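Local coordinates for peptidase S9 prolyl oligopeptidase catalytic domain-containing protein (PDB 4HXF) that probably cleaves peptides as a serine peptidase of the prolyl oligopeptidase family, working in a hexamer that encloses its own active sites, at residues A[10-15]-A[32-37]; A[319-324]-A[335-340]; A[593-598]-A[611-616]. One frame throughout, in Å; residues are numbered along the deposited sequence. Where two conformers were deposited one is given.

Contact 1. Residues A[10-15]-A[32-37]; sequences TFTKFA and TKANLE
K33 lies along A15 and the loop before it, on the first four-stranded antiparallel blade of the β-propeller. Residues 10-12 form a short 3-10 turn ahead of strand 16-23, while 32-35 end the neighbouring strand, so the chain's entry into the propeller is laid against the blade it is about to build. From CB, the K33 chain turns at each of its next bonds: CG stands anti to the carbonyl carbon (chi1 -67°) and the later torsions stay near -60°, curling the chain back over the loop. CD reaches the A15 backbone, 4.0 Å from A15 CA. CE rests 3.4 Å from F14 O, with the T12 carbonyl a little farther off. NZ leaves the pair, forming a salt bridge with E163 and a hydrogen bond with the G161 carbonyl, both of the second subunit. Farther along the strand F11 CE2 approaches A34 CB at 4.2 Å, an apolar touch, while T12 CB rests 3.5 Å from A34 O and T12 CG2 covers one face of the F11 ring near the rim. A water bridges the two backbones, accepting from A34 N at 2.8 Å and donating to F14 O at 2.7 Å.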
loop_
_atom_site.group_PDB
_atom_site.type_symbol
_atom_site.label_atom_id
_atom_site.label_comp_id
_atom_site.label_asym_id
_atom_site.label_seq_id
_atom_site.Cartn_x
_atom_site.Cartn_y
_atom_site.Cartn_z
ATOM N N THR A 10 30.584 10.489 16.351
ATOM C CA THR A 10 30.981 11.893 16.156
ATOM C C THR A 10 31.061 12.327 14.648
ATOM O O THR A 10 30.756 13.499 14.344
ATOM C CB THR A 10 32.322 12.226 16.819
ATOM O OG1 THR A 10 32.333 11.619 18.110
ATOM C CG2 THR A 10 32.559 13.710 16.915
ATOM N N PHE A 11 31.354 11.368 13.782
ATOM C CA PHE A 11 31.562 11.659 12.326
ATOM C C PHE A 11 30.239 12.190 11.754
ATOM O O PHE A 11 30.247 12.914 10.764
ATOM C CB PHE A 11 32.034 10.449 11.572
ATOM C CG PHE A 11 30.996 9.455 11.350
ATOM C CD1 PHE A 11 30.712 8.494 12.334
ATOM C CD2 PHE A 11 30.324 9.386 10.124
ATOM C CE1 PHE A 11 29.710 7.562 12.155
ATOM C CE2 PHE A 11 29.325 8.421 9.933
ATOM C CZ PHE A 11 29.034 7.484 10.928
ATOM N N THR A 12 29.133 11.916 12.405
ATOM C CA THR A 12 27.853 12.383 11.908
ATOM C C THR A 12 27.603 13.839 12.155
ATOM O O THR A 12 26.665 14.362 11.645
ATOM C CB THR A 12 26.664 11.565 12.429
ATOM O OG1 THR A 12 26.417 11.805 13.811
ATOM C CG2 THR A 12 26.847 10.011 12.105
ATOM N N LYS A 13 28.367 14.454 13.042
ATOM C CA LYS A 13 28.140 15.839 13.477
ATOM C C LYS A 13 28.861 16.763 12.476
ATOM O O LYS A 13 28.675 17.988 12.553
ATOM C CB LYS A 13 28.643 16.021 14.900
ATOM C CG LYS A 13 27.815 15.144 15.854
ATOM C CD LYS A 13 28.093 15.355 17.344
ATOM N N PHE A 14 29.725 16.261 11.592
ATOM C CA PHE A 14 30.463 17.149 10.687
ATOM C C PHE A 14 29.720 17.449 9.395
ATOM O O PHE A 14 29.019 16.606 8.825
ATOM C CB PHE A 14 31.875 16.636 10.338
ATOM C CG PHE A 14 32.659 16.178 11.541
ATOM C CD1 PHE A 14 33.528 15.120 11.474
ATOM C CD2 PHE A 14 32.603 16.875 12.740
ATOM C CE1 PHE A 14 34.270 14.663 12.606
ATOM C CE2 PHE A 14 33.323 16.398 13.879
ATOM C CZ PHE A 14 34.171 15.299 13.790
ATOM N N ALA A 15 30.010 18.615 8.835
ATOM C CA ALA A 15 29.535 18.966 7.477
ATOM C C ALA A 15 30.580 18.590 6.530
ATOM O O ALA A 15 31.734 18.980 6.751
ATOM C CB ALA A 15 29.233 20.512 7.387
ATOM N N THR A 32 27.126 17.765 2.417
ATOM C CA THR A 32 26.669 16.422 2.748
ATOM C C THR A 32 26.639 16.201 4.235
ATOM O O THR A 32 27.579 16.587 4.895
ATOM C CB THR A 32 27.514 15.321 2.085
ATOM O OG1 THR A 32 27.461 15.559 0.635
ATOM C CG2 THR A 32 27.058 13.870 2.460
ATOM N N LYS A 33 25.555 15.588 4.700
ATOM C CA LYS A 33 25.374 15.183 6.059
ATOM C C LYS A 33 25.098 13.708 6.159
ATOM O O LYS A 33 24.300 13.232 5.360
ATOM C CB LYS A 33 24.227 15.942 6.689
ATOM C CG LYS A 33 24.557 17.445 6.825
ATOM C CD LYS A 33 25.741 17.849 7.745
ATOM C CE LYS A 33 25.704 17.335 9.131
ATOM N NZ LYS A 33 24.599 17.837 9.819
ATOM N N ALA A 34 25.709 13.019 7.113
ATOM C CA ALA A 34 25.371 11.635 7.429
ATOM C C ALA A 34 24.278 11.664 8.473
ATOM O O ALA A 34 24.520 12.039 9.667
ATOM C CB ALA A 34 26.641 10.962 7.961
ATOM N N ASN A 35 23.072 11.208 8.070
ATOM C CA ASN A 35 21.918 11.194 8.969
ATOM C C ASN A 35 21.777 9.794 9.561
ATOM O O ASN A 35 21.444 8.836 8.846
ATOM C CB ASN A 35 20.698 11.611 8.245
ATOM C CG ASN A 35 19.456 11.625 9.132
ATOM O OD1 ASN A 35 19.344 10.879 10.106
ATOM N ND2 ASN A 35 18.526 12.552 8.811
ATOM N N LEU A 36 22.162 9.648 10.786
ATOM C CA LEU A 36 22.176 8.302 11.419
ATOM C C LEU A 36 20.813 7.719 11.625
ATOM O O LEU A 36 20.588 6.519 11.387
ATOM C CB LEU A 36 22.912 8.410 12.754
ATOM C CG LEU A 36 23.305 7.129 13.466
ATOM C CD1 LEU A 36 24.102 6.114 12.583
ATOM C CD2 LEU A 36 24.129 7.586 14.703
ATOM N N GLU A 37 19.844 8.590 11.928
ATOM C CA GLU A 37 18.465 8.151 12.183
ATOM C C GLU A 37 17.811 7.598 10.942
ATOM O O GLU A 37 17.192 6.549 11.015
ATOM C CB GLU A 37 17.612 9.283 12.804
ATOM C CG GLU A 37 18.072 9.694 14.190
ATOM C CD GLU A 37 19.416 10.410 14.219
ATOM O OE1 GLU A 37 19.772 11.222 13.276
ATOM O OE2 GLU A 37 20.123 10.131 15.233
HETATM O O HOH W 1 27.379 14.427 8.934
HETATM O O HOH W 2 23.874 14.317 10.959
#

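Contact 2. Residues A[319-324]-A[335-340]; sequences ATRPAE and LTDYNG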
loop_
_atom_site.group_PDB
_atom_site.type_symbol
_atom_site.label_atom_id
_atom_site.label_comp_id
_atom_site.label_asym_id
_atom_site.label_seq_id
_atom_site.Cartn_x
_atom_site.Cartn_y
_atom_site.Cartn_z
ATOM N N ALA A 319 44.928 18.009 9.016
ATOM C CA ALA A 319 44.936 16.863 9.924
ATOM C C ALA A 319 43.831 16.981 10.974
ATOM O O ALA A 319 43.355 15.940 11.415
ATOM C CB ALA A 319 46.255 16.712 10.648
ATOM N N THR A 320 43.466 18.220 11.282
ATOM C CA THR A 320 42.497 18.374 12.375
ATOM C C THR A 320 41.142 18.972 11.954
ATOM O O THR A 320 40.324 19.206 12.819
ATOM C CB THR A 320 43.089 19.232 13.516
ATOM O OG1 THR A 320 43.408 20.571 13.046
ATOM C CG2 THR A 320 44.297 18.568 14.120
ATOM N N ARG A 321 40.898 19.242 10.684
ATOM C CA ARG A 321 39.616 19.808 10.192
ATOM C C ARG A 321 39.233 19.204 8.842
ATOM O O ARG A 321 40.029 19.238 7.907
ATOM C CB ARG A 321 39.703 21.343 9.940
ATOM C CG ARG A 321 39.671 22.150 11.273
ATOM C CD ARG A 321 38.292 22.034 11.937
ATOM N NE ARG A 321 37.252 22.774 11.174
ATOM C CZ ARG A 321 36.897 24.062 11.351
ATOM N NH1 ARG A 321 36.018 24.674 10.514
ATOM N NH2 ARG A 321 37.442 24.743 12.365
ATOM N N PRO A 322 38.015 18.753 8.734
ATOM C CA PRO A 322 37.463 18.486 7.399
ATOM C C PRO A 322 37.515 19.702 6.550
ATOM O O PRO A 322 37.603 20.844 7.024
ATOM C CB PRO A 322 36.003 18.074 7.672
ATOM C CG PRO A 322 35.999 17.564 9.135
ATOM C CD PRO A 322 37.032 18.452 9.820
ATOM N N ALA A 323 37.348 19.475 5.248
ATOM C CA ALA A 323 37.458 20.523 4.243
ATOM C C ALA A 323 36.538 21.691 4.530
ATOM O O ALA A 323 35.378 21.551 4.908
ATOM C CB ALA A 323 37.115 19.997 2.807
ATOM N N GLU A 324 37.079 22.864 4.267
ATOM C CA GLU A 324 36.313 24.089 4.163
ATOM C C GLU A 324 36.695 24.745 2.850
ATOM O O GLU A 324 37.741 24.485 2.282
ATOM C CB GLU A 324 36.565 25.080 5.352
ATOM C CG GLU A 324 36.202 24.582 6.734
ATOM C CD GLU A 324 34.714 24.518 7.058
ATOM O OE1 GLU A 324 34.387 23.911 8.106
ATOM O OE2 GLU A 324 33.856 25.097 6.304
ATOM N N LEU A 335 36.395 31.144 3.092
ATOM C CA LEU A 335 35.037 31.493 2.719
ATOM C C LEU A 335 34.073 30.840 3.685
ATOM O O LEU A 335 33.007 31.414 3.904
ATOM C CB LEU A 335 34.588 31.104 1.261
ATOM C CG LEU A 335 35.470 31.854 0.232
ATOM C CD1 LEU A 335 34.947 31.412 -1.130
ATOM C CD2 LEU A 335 35.264 33.341 0.534
ATOM N N THR A 336 34.313 29.596 4.100
ATOM C CA THR A 336 33.243 28.872 4.883
ATOM C C THR A 336 33.857 28.487 6.230
ATOM O O THR A 336 35.084 28.262 6.364
ATOM C CB THR A 336 32.638 27.672 4.198
ATOM O OG1 THR A 336 33.594 26.595 4.090
ATOM C CG2 THR A 336 32.053 27.935 2.818
ATOM N N ASP A 337 32.988 28.237 7.221
ATOM C CA ASP A 337 33.400 27.772 8.481
ATOM C C ASP A 337 32.307 26.814 9.065
ATOM O O ASP A 337 31.805 26.990 10.182
ATOM C CB ASP A 337 33.625 28.895 9.476
ATOM C CG ASP A 337 34.369 28.431 10.711
ATOM O OD1 ASP A 337 35.083 27.423 10.664
ATOM O OD2 ASP A 337 34.212 29.113 11.745
ATOM N N TYR A 338 31.894 25.858 8.245
ATOM C CA TYR A 338 30.786 24.959 8.612
ATOM C C TYR A 338 30.983 24.227 9.905
ATOM O O TYR A 338 30.044 24.148 10.690
ATOM C CB TYR A 338 30.486 23.915 7.537
ATOM C CG TYR A 338 29.661 24.440 6.389
ATOM C CD1 TYR A 338 30.240 25.053 5.306
ATOM C CD2 TYR A 338 28.290 24.439 6.454
ATOM C CE1 TYR A 338 29.514 25.567 4.251
ATOM C CE2 TYR A 338 27.542 25.025 5.436
ATOM C CZ TYR A 338 28.152 25.532 4.328
ATOM O OH TYR A 338 27.398 26.086 3.350
ATOM N N ASN A 339 32.221 23.763 10.185
ATOM C CA ASN A 339 32.481 22.968 11.382
ATOM C C ASN A 339 33.102 23.722 12.549
ATOM O O ASN A 339 33.548 23.146 13.511
ATOM C CB ASN A 339 33.268 21.696 11.049
ATOM C CG ASN A 339 32.526 20.776 10.078
ATOM O OD1 ASN A 339 31.408 20.442 10.356
ATOM N ND2 ASN A 339 33.156 20.428 8.945
ATOM N N GLY A 340 33.147 25.054 12.363
ATOM C CA GLY A 340 33.784 25.923 13.354
ATOM C C GLY A 340 33.175 25.847 14.730
ATOM O O GLY A 340 33.912 25.889 15.738
HETATM O O HOH W 3 35.846 21.686 8.839
HETATM O O HOH W 4 36.982 27.639 12.831
#
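E324 OE1 is gripped by both segments: N339 N donates to its syn lone pair at 3.0 Å, and R321 NH1 comes from above the carboxylate plane, 44° out of it. A water adds a third bond and also links R321 NE, P322 O and N339 ND2. The other oxygen, OE2, has two donors of its own. T336 OG1 donates to its anti lone pair at 2.7 Å, and Y338 N meets it on the syn side at 2.9 Å, tilted 30° out of that plane. E324 opens strand 324-328 of the propeller's last blade in chain order, whereas 335-340 leaves that blade through a type I turn, D337 to G340, into helix 340-343; the carboxylate thus fixes the exit of the chain by its backbone amides. R321 bends at chi2 and chi3 to bring its guanidinium beside D337. NH1 donates to D337 OD1 at 2.9 Å in a nearly straight bond (169°), the two flat groups almost coplanar, and a second water joins NH2 to the same oxygen. One face of the guanidinium lies against the N339 carbonyl carbon. N339 ND2 stays on the shared water beside P322, while OD1 has its partner, A15, outside the segments. With E324 OE1 and D337 OD1 4.4 Å apart, the shared arginine probably offsets their repulsion, and the donors around the buried E324 carboxylate are likely to favour its ionised form.

Contact 3. Residues A[593-598]-A[611-616]; sequences YKLFME and FDVEKI
The close-fitting part of this contact is where E598 meets I616. The two side chains lie alongside and run antiparallel to one another, and I616 CG2 lies 3.5 Å from both CB and CG of E598. This methyl stands anti to the backbone N of I616, with CG1 taking the place beside it (chi1 -66°), and the branching β-carbon lets one residue serve two neighbours: CD1, at the other end, sits 3.4 Å above the plane of the F611 ring, toward its rim. F611 in turn presents its edge to the long helix, its CE1 3.8 Å from the carbonyl carbon of E598 and its CE2 near L595 CD2. That leucine methyl also nears V613 CG2, but L595 was modelled in two conformers, and the tightness of this pair is doubtful. The architecture is that of the α/β-hydrolase domain's C-terminal end: helix 586-605 runs out, a loop turns the chain, and the short helix 613-617 returns to pack on it. D612 caps that short helix with two weak bonds, from E614 N and K615 N to its OD2. Around L595, F611 and V613 the third subunit adds to the packing, its F131 against L595 and its F133 against F611 and V613. Toward solvent the contact thins out. K594 crosses there by CE alone, 3.9 Å from I616 O, while its NZ spans a turn of its own helix to E598 OE2 at 3.0 Å, arriving well above the carboxylate plane. E598 OE1 pairs with R602. Without the carboxylate and CG, an alanine here is likely to leave K594 and R602 lacking their shared anionic mate and to open a gap beside I616 CG2.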
loop_
_atom_site.group_PDB
_atom_site.type_symbol
_atom_site.label_atom_id
_atom_site.label_comp_id
_atom_site.label_asym_id
_atom_site.label_seq_id
_atom_site.Cartn_x
_atom_site.Cartn_y
_atom_site.Cartn_z
ATOM N N TYR A 593 33.181 1.785 13.419
ATOM C CA TYR A 593 33.988 2.561 14.353
ATOM C C TYR A 593 33.923 2.013 15.773
ATOM O O TYR A 593 34.944 1.987 16.495
ATOM C CB TYR A 593 33.629 4.049 14.328
ATOM C CG TYR A 593 33.927 4.822 13.037
ATOM C CD1 TYR A 593 32.921 5.578 12.402
ATOM C CD2 TYR A 593 35.162 4.814 12.507
ATOM C CE1 TYR A 593 33.245 6.345 11.292
ATOM C CE2 TYR A 593 35.491 5.508 11.337
ATOM C CZ TYR A 593 34.489 6.292 10.748
ATOM O OH TYR A 593 34.788 7.026 9.617
ATOM N N LYS A 594 32.748 1.529 16.200
ATOM C CA LYS A 594 32.603 1.081 17.565
ATOM C C LYS A 594 33.361 -0.263 17.725
ATOM O O LYS A 594 34.096 -0.519 18.720
ATOM C CB LYS A 594 31.126 0.887 17.855
ATOM C CG LYS A 594 30.889 0.337 19.250
ATOM C CD LYS A 594 31.428 1.223 20.371
ATOM C CE LYS A 594 30.888 0.836 21.755
ATOM N NZ LYS A 594 31.493 1.572 22.919
ATOM N N LEU A 595 33.296 -1.142 16.690
ATOM C CA LEU A 595 34.095 -2.402 16.681
ATOM C C LEU A 595 35.596 -2.122 16.773
ATOM O O LEU A 595 36.330 -2.745 17.543
ATOM C CB LEU A 595 33.850 -3.269 15.434
ATOM C CG LEU A 595 32.522 -3.994 15.255
ATOM C CD1 LEU A 595 32.406 -4.580 13.845
ATOM C CD2 LEU A 595 32.449 -5.091 16.341
ATOM N N PHE A 596 36.042 -1.164 15.959
ATOM C CA PHE A 596 37.428 -0.822 15.876
ATOM C C PHE A 596 37.899 -0.352 17.245
ATOM O O PHE A 596 38.924 -0.817 17.780
ATOM C CB PHE A 596 37.562 0.279 14.835
ATOM C CG PHE A 596 38.982 0.793 14.562
ATOM C CD1 PHE A 596 39.692 0.352 13.457
ATOM C CD2 PHE A 596 39.549 1.798 15.350
ATOM C CE1 PHE A 596 40.968 0.809 13.199
ATOM C CE2 PHE A 596 40.791 2.322 15.057
ATOM C CZ PHE A 596 41.529 1.774 14.005
ATOM N N MET A 597 37.183 0.592 17.844
ATOM C CA MET A 597 37.662 1.131 19.097
ATOM C C MET A 597 37.599 0.087 20.206
ATOM O O MET A 597 38.547 0.013 21.001
ATOM C CB MET A 597 36.991 2.506 19.447
ATOM C CG MET A 597 35.529 2.484 19.727
ATOM S SD MET A 597 34.713 4.152 19.453
ATOM C CE MET A 597 34.150 4.204 21.127
ATOM N N GLU A 598 36.555 -0.715 20.237
ATOM C CA GLU A 598 36.471 -1.702 21.292
ATOM C C GLU A 598 37.449 -2.849 21.208
ATOM O O GLU A 598 37.940 -3.328 22.227
ATOM C CB GLU A 598 35.055 -2.267 21.425
ATOM C CG GLU A 598 34.036 -1.235 21.911
ATOM C CD GLU A 598 34.414 -0.624 23.259
ATOM O OE1 GLU A 598 34.878 -1.412 24.148
ATOM O OE2 GLU A 598 34.316 0.648 23.422
ATOM N N PHE A 611 35.507 -11.841 22.665
ATOM C CA PHE A 611 34.987 -10.623 22.131
ATOM C C PHE A 611 33.467 -10.833 21.898
ATOM O O PHE A 611 33.033 -11.122 20.805
ATOM C CB PHE A 611 35.776 -10.213 20.897
ATOM C CG PHE A 611 35.626 -8.776 20.491
ATOM C CD1 PHE A 611 36.241 -7.728 21.192
ATOM C CD2 PHE A 611 34.904 -8.450 19.426
ATOM C CE1 PHE A 611 36.099 -6.429 20.828
ATOM C CE2 PHE A 611 34.820 -7.106 19.004
ATOM C CZ PHE A 611 35.407 -6.078 19.761
ATOM N N ASP A 612 32.696 -10.590 22.952
ATOM C CA ASP A 612 31.230 -10.774 22.902
ATOM C C ASP A 612 30.629 -9.575 22.207
ATOM O O ASP A 612 30.293 -8.570 22.833
ATOM C CB ASP A 612 30.661 -10.871 24.300
ATOM C CG ASP A 612 29.146 -11.235 24.285
ATOM O OD1 ASP A 612 28.666 -11.763 25.314
ATOM O OD2 ASP A 612 28.471 -11.012 23.222
ATOM N N VAL A 613 30.560 -9.623 20.896
ATOM C CA VAL A 613 30.142 -8.462 20.111
ATOM C C VAL A 613 28.674 -8.034 20.444
ATOM O O VAL A 613 28.326 -6.877 20.365
ATOM C CB VAL A 613 30.374 -8.803 18.625
ATOM C CG1 VAL A 613 29.279 -9.755 18.064
ATOM C CG2 VAL A 613 30.572 -7.570 17.848
ATOM N N GLU A 614 27.819 -8.968 20.848
ATOM C CA GLU A 614 26.423 -8.598 21.167
ATOM C C GLU A 614 26.408 -7.586 22.367
ATOM O O GLU A 614 25.821 -6.473 22.299
ATOM C CB GLU A 614 25.623 -9.872 21.474
ATOM N N LYS A 615 27.167 -7.958 23.406
ATOM C CA LYS A 615 27.309 -7.179 24.651
ATOM C C LYS A 615 28.077 -5.893 24.408
ATOM O O LYS A 615 27.607 -4.789 24.779
ATOM C CB LYS A 615 28.007 -8.034 25.715
ATOM C CG LYS A 615 27.972 -7.461 27.117
ATOM N N ILE A 616 29.235 -6.029 23.731
ATOM C CA ILE A 616 30.186 -4.918 23.547
ATOM C C ILE A 616 29.508 -3.825 22.709
ATOM O O ILE A 616 29.720 -2.632 22.987
ATOM C CB ILE A 616 31.532 -5.388 22.886
ATOM C CG1 ILE A 616 32.308 -6.345 23.814
ATOM C CG2 ILE A 616 32.363 -4.201 22.472
ATOM C CD1 ILE A 616 33.451 -7.083 23.126
#

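Contact 1 is the middle term. It touches contact 2, its centre 14 Å away, through A15 N and N339 OD1 at 2.8 Å, a probable hydrogen bond, and through A15 CB on Y338 CB at 3.6 Å; the first and last propeller blades in chain order meet here. Elsewhere F11 CD1 packs 3.5 Å from Y593 CE1, joining the N-terminal loop before the propeller to helix 586-605 of the hydrolase domain. Contacts 2 and 3 stay apart, about 11 Å between nearest atoms, and lie away from the inhibitor pocket of S466 and H578. Contacts 1 and 2 border the second subunit and contact 3 the third, and the K33 side chain comes within about 5 Å of a bound magnesium ion.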